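Local coordinates for protein amine Dehydrogenase (Pseudomonas putida, PDB 1JMX) that probably transfers electrons through its two covalently bound c-type hemes, as part of a three-chain amine dehydrogenase, at residues A[181-187]-A[275-281]. Numbering follows the deposited sequence.
Sequences PGQWAFS and DFTAVKE
Ala185 and Val279 exchange two backbone hydrogen bonds, Val279 N to Ala185 O at 2.9 Å and Ala185 N to Val279 O at 3.0 Å. The next hydrogen-bonded pair of these antiparallel strands, Ser187 with Thr277, closes a second, straighter ring of bonds. Beyond Trp184 the pattern changes: Glu281 N still reaches Gln183 O, but Gln183 N is taken by a side chain, Glu281 OE1, at 2.7 Å and from above the carboxylate plane. With CG between the backbone N and the carbonyl carbon (chi1 56°) and the chain extended beyond it, the Glu281 side chain reaches across to that N-H.

Apolar contacts fill the face that carries Trp184, Phe186, Ala278 and Lys280. Lys280 CB stands over the six-membered ring of Trp184, 3.5 Å from its centroid in a CH-pi contact, while the Trp184 NE1 proton goes to Leu180 O. Replacing Trp184 with an alanine would probably leave the aliphatic stem of Lys280 without its platform and Leu180 O without its indole donor. Ala278 CB packs against Phe186 CB at 3.7 Å. The Phe186 and Phe276 rings lie nearly parallel (23°) but slid apart, Phe276 CZ touching Phe186 CB at 3.5 Å; Phe253 stacks on Phe276.

Val279 and Ser187, on the other face, meet strand 285-295. Strands 182-190 and 269-280 are the first and last of eight, and their pairing closes the antiparallel up-and-down beta-barrel of domain II.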
loop_
_atom_site.group_PDB
_atom_site.type_symbol
_atom_site.label_atom_id
_atom_site.label_comp_id
_atom_site.label_asym_id
_atom_site.label_seq_id
_atom_site.Cartn_x
_atom_site.Cartn_y
_atom_site.Cartn_z
ATOM N N PRO A 181 17.843 13.730 32.232
ATOM C CA PRO A 181 17.455 13.136 33.515
ATOM C C PRO A 181 16.728 14.105 34.457
ATOM O O PRO A 181 17.012 15.305 34.470
ATOM C CB PRO A 181 18.795 12.676 34.088
ATOM C CG PRO A 181 19.539 12.262 32.860
ATOM C CD PRO A 181 19.259 13.441 31.945
ATOM N N GLY A 182 15.778 13.569 35.220
ATOM C CA GLY A 182 15.015 14.379 36.150
ATOM C C GLY A 182 13.565 13.945 36.160
ATOM O O GLY A 182 13.234 12.872 35.660
ATOM N N GLN A 183 12.691 14.773 36.723
ATOM C CA GLN A 183 11.274 14.449 36.769
ATOM C C GLN A 183 10.587 15.194 35.634
ATOM O O GLN A 183 10.945 16.333 35.311
ATOM C CB GLN A 183 10.656 14.832 38.116
ATOM C CG GLN A 183 11.390 14.277 39.346
ATOM C CD GLN A 183 11.521 12.755 39.350
ATOM O OE1 GLN A 183 10.692 12.047 38.778
ATOM N NE2 GLN A 183 12.565 12.245 40.012
ATOM N N TRP A 184 9.612 14.537 35.020
ATOM C CA TRP A 184 8.899 15.126 33.902
ATOM C C TRP A 184 7.396 15.016 34.054
ATOM O O TRP A 184 6.838 13.930 33.951
ATOM C CB TRP A 184 9.310 14.441 32.594
ATOM C CG TRP A 184 10.690 14.768 32.130
ATOM C CD1 TRP A 184 11.869 14.308 32.655
ATOM C CD2 TRP A 184 11.041 15.593 31.013
ATOM N NE1 TRP A 184 12.928 14.793 31.929
ATOM C CE2 TRP A 184 12.452 15.584 30.915
ATOM C CE3 TRP A 184 10.302 16.338 30.083
ATOM C CZ2 TRP A 184 13.138 16.291 29.919
ATOM C CZ3 TRP A 184 10.984 17.043 29.096
ATOM C CH2 TRP A 184 12.388 17.014 29.022
ATOM N N ALA A 185 6.734 16.148 34.260
ATOM C CA ALA A 185 5.280 16.156 34.386
ATOM C C ALA A 185 4.698 15.985 32.995
ATOM O O ALA A 185 5.071 16.711 32.074
ATOM C CB ALA A 185 4.806 17.480 34.989
ATOM N N PHE A 186 3.805 15.019 32.823
ATOM C CA PHE A 186 3.205 14.814 31.515
ATOM C C PHE A 186 1.677 14.854 31.485
ATOM O O PHE A 186 0.993 14.635 32.492
ATOM C CB PHE A 186 3.733 13.525 30.850
ATOM C CG PHE A 186 3.218 12.250 31.466
ATOM C CD1 PHE A 186 3.981 11.553 32.396
ATOM C CD2 PHE A 186 1.975 11.733 31.099
ATOM C CE1 PHE A 186 3.520 10.359 32.954
ATOM C CE2 PHE A 186 1.504 10.541 31.652
ATOM C CZ PHE A 186 2.279 9.853 32.582
ATOM N N SER A 187 1.167 15.136 30.293
ATOM C CA SER A 187 -0.256 15.208 30.025
ATOM C C SER A 187 -0.433 14.600 28.640
ATOM O O SER A 187 0.443 14.715 27.787
ATOM C CB SER A 187 -0.717 16.665 30.019
ATOM O OG SER A 187 -2.101 16.746 29.767
ATOM N N ASP A 275 -1.650 11.118 22.585
ATOM C CA ASP A 275 -0.824 12.281 22.299
ATOM C C ASP A 275 -0.067 12.503 23.585
ATOM O O ASP A 275 -0.594 12.267 24.669
ATOM C CB ASP A 275 -1.684 13.489 21.952
ATOM C CG ASP A 275 -2.306 13.371 20.580
ATOM O OD1 ASP A 275 -1.812 12.552 19.777
ATOM O OD2 ASP A 275 -3.284 14.091 20.298
ATOM N N PHE A 276 1.164 12.964 23.478
ATOM C CA PHE A 276 1.964 13.126 24.667
ATOM C C PHE A 276 2.804 14.384 24.690
ATOM O O PHE A 276 3.582 14.654 23.778
ATOM C CB PHE A 276 2.841 11.886 24.819
ATOM C CG PHE A 276 3.680 11.867 26.059
ATOM C CD1 PHE A 276 3.327 11.051 27.129
ATOM C CD2 PHE A 276 4.862 12.595 26.131
ATOM C CE1 PHE A 276 4.150 10.953 28.251
ATOM C CE2 PHE A 276 5.687 12.507 27.242
ATOM C CZ PHE A 276 5.333 11.683 28.305
ATOM N N THR A 277 2.646 15.145 25.762
ATOM C CA THR A 277 3.412 16.360 25.949
ATOM C C THR A 277 3.892 16.336 27.393
ATOM O O THR A 277 3.177 15.885 28.277
ATOM C CB THR A 277 2.582 17.630 25.616
ATOM O OG1 THR A 277 3.393 18.793 25.826
ATOM C CG2 THR A 277 1.327 17.721 26.471
ATOM N N ALA A 278 5.141 16.713 27.611
ATOM C CA ALA A 278 5.698 16.710 28.955
ATOM C C ALA A 278 6.620 17.899 29.145
ATOM O O ALA A 278 7.058 18.521 28.168
ATOM C CB ALA A 278 6.456 15.402 29.232
ATOM N N VAL A 279 6.907 18.210 30.407
ATOM C CA VAL A 279 7.776 19.324 30.749
ATOM C C VAL A 279 8.685 18.925 31.901
ATOM O O VAL A 279 8.235 18.345 32.884
ATOM C CB VAL A 279 6.948 20.574 31.129
ATOM C CG1 VAL A 279 7.831 21.630 31.756
ATOM C CG2 VAL A 279 6.297 21.142 29.891
ATOM N N LYS A 280 9.972 19.228 31.763
ATOM C CA LYS A 280 10.929 18.897 32.801
ATOM C C LYS A 280 10.850 19.868 33.974
ATOM O O LYS A 280 10.633 21.071 33.807
ATOM C CB LYS A 280 12.352 18.895 32.255
ATOM C CG LYS A 280 13.373 18.387 33.250
ATOM C CD LYS A 280 14.790 18.534 32.725
ATOM C CE LYS A 280 15.829 18.093 33.768
ATOM N NZ LYS A 280 15.776 18.927 35.013
ATOM N N GLU A 281 11.038 19.316 35.166
ATOM C CA GLU A 281 11.029 20.092 36.393
ATOM C C GLU A 281 12.119 21.148 36.280
ATOM O O GLU A 281 13.110 20.947 35.578
ATOM C CB GLU A 281 11.313 19.178 37.583
ATOM C CG GLU A 281 12.627 18.408 37.457
ATOM C CD GLU A 281 12.964 17.596 38.696
ATOM O OE1 GLU A 281 13.674 16.573 38.551
ATOM O OE2 GLU A 281 12.530 17.985 39.814
#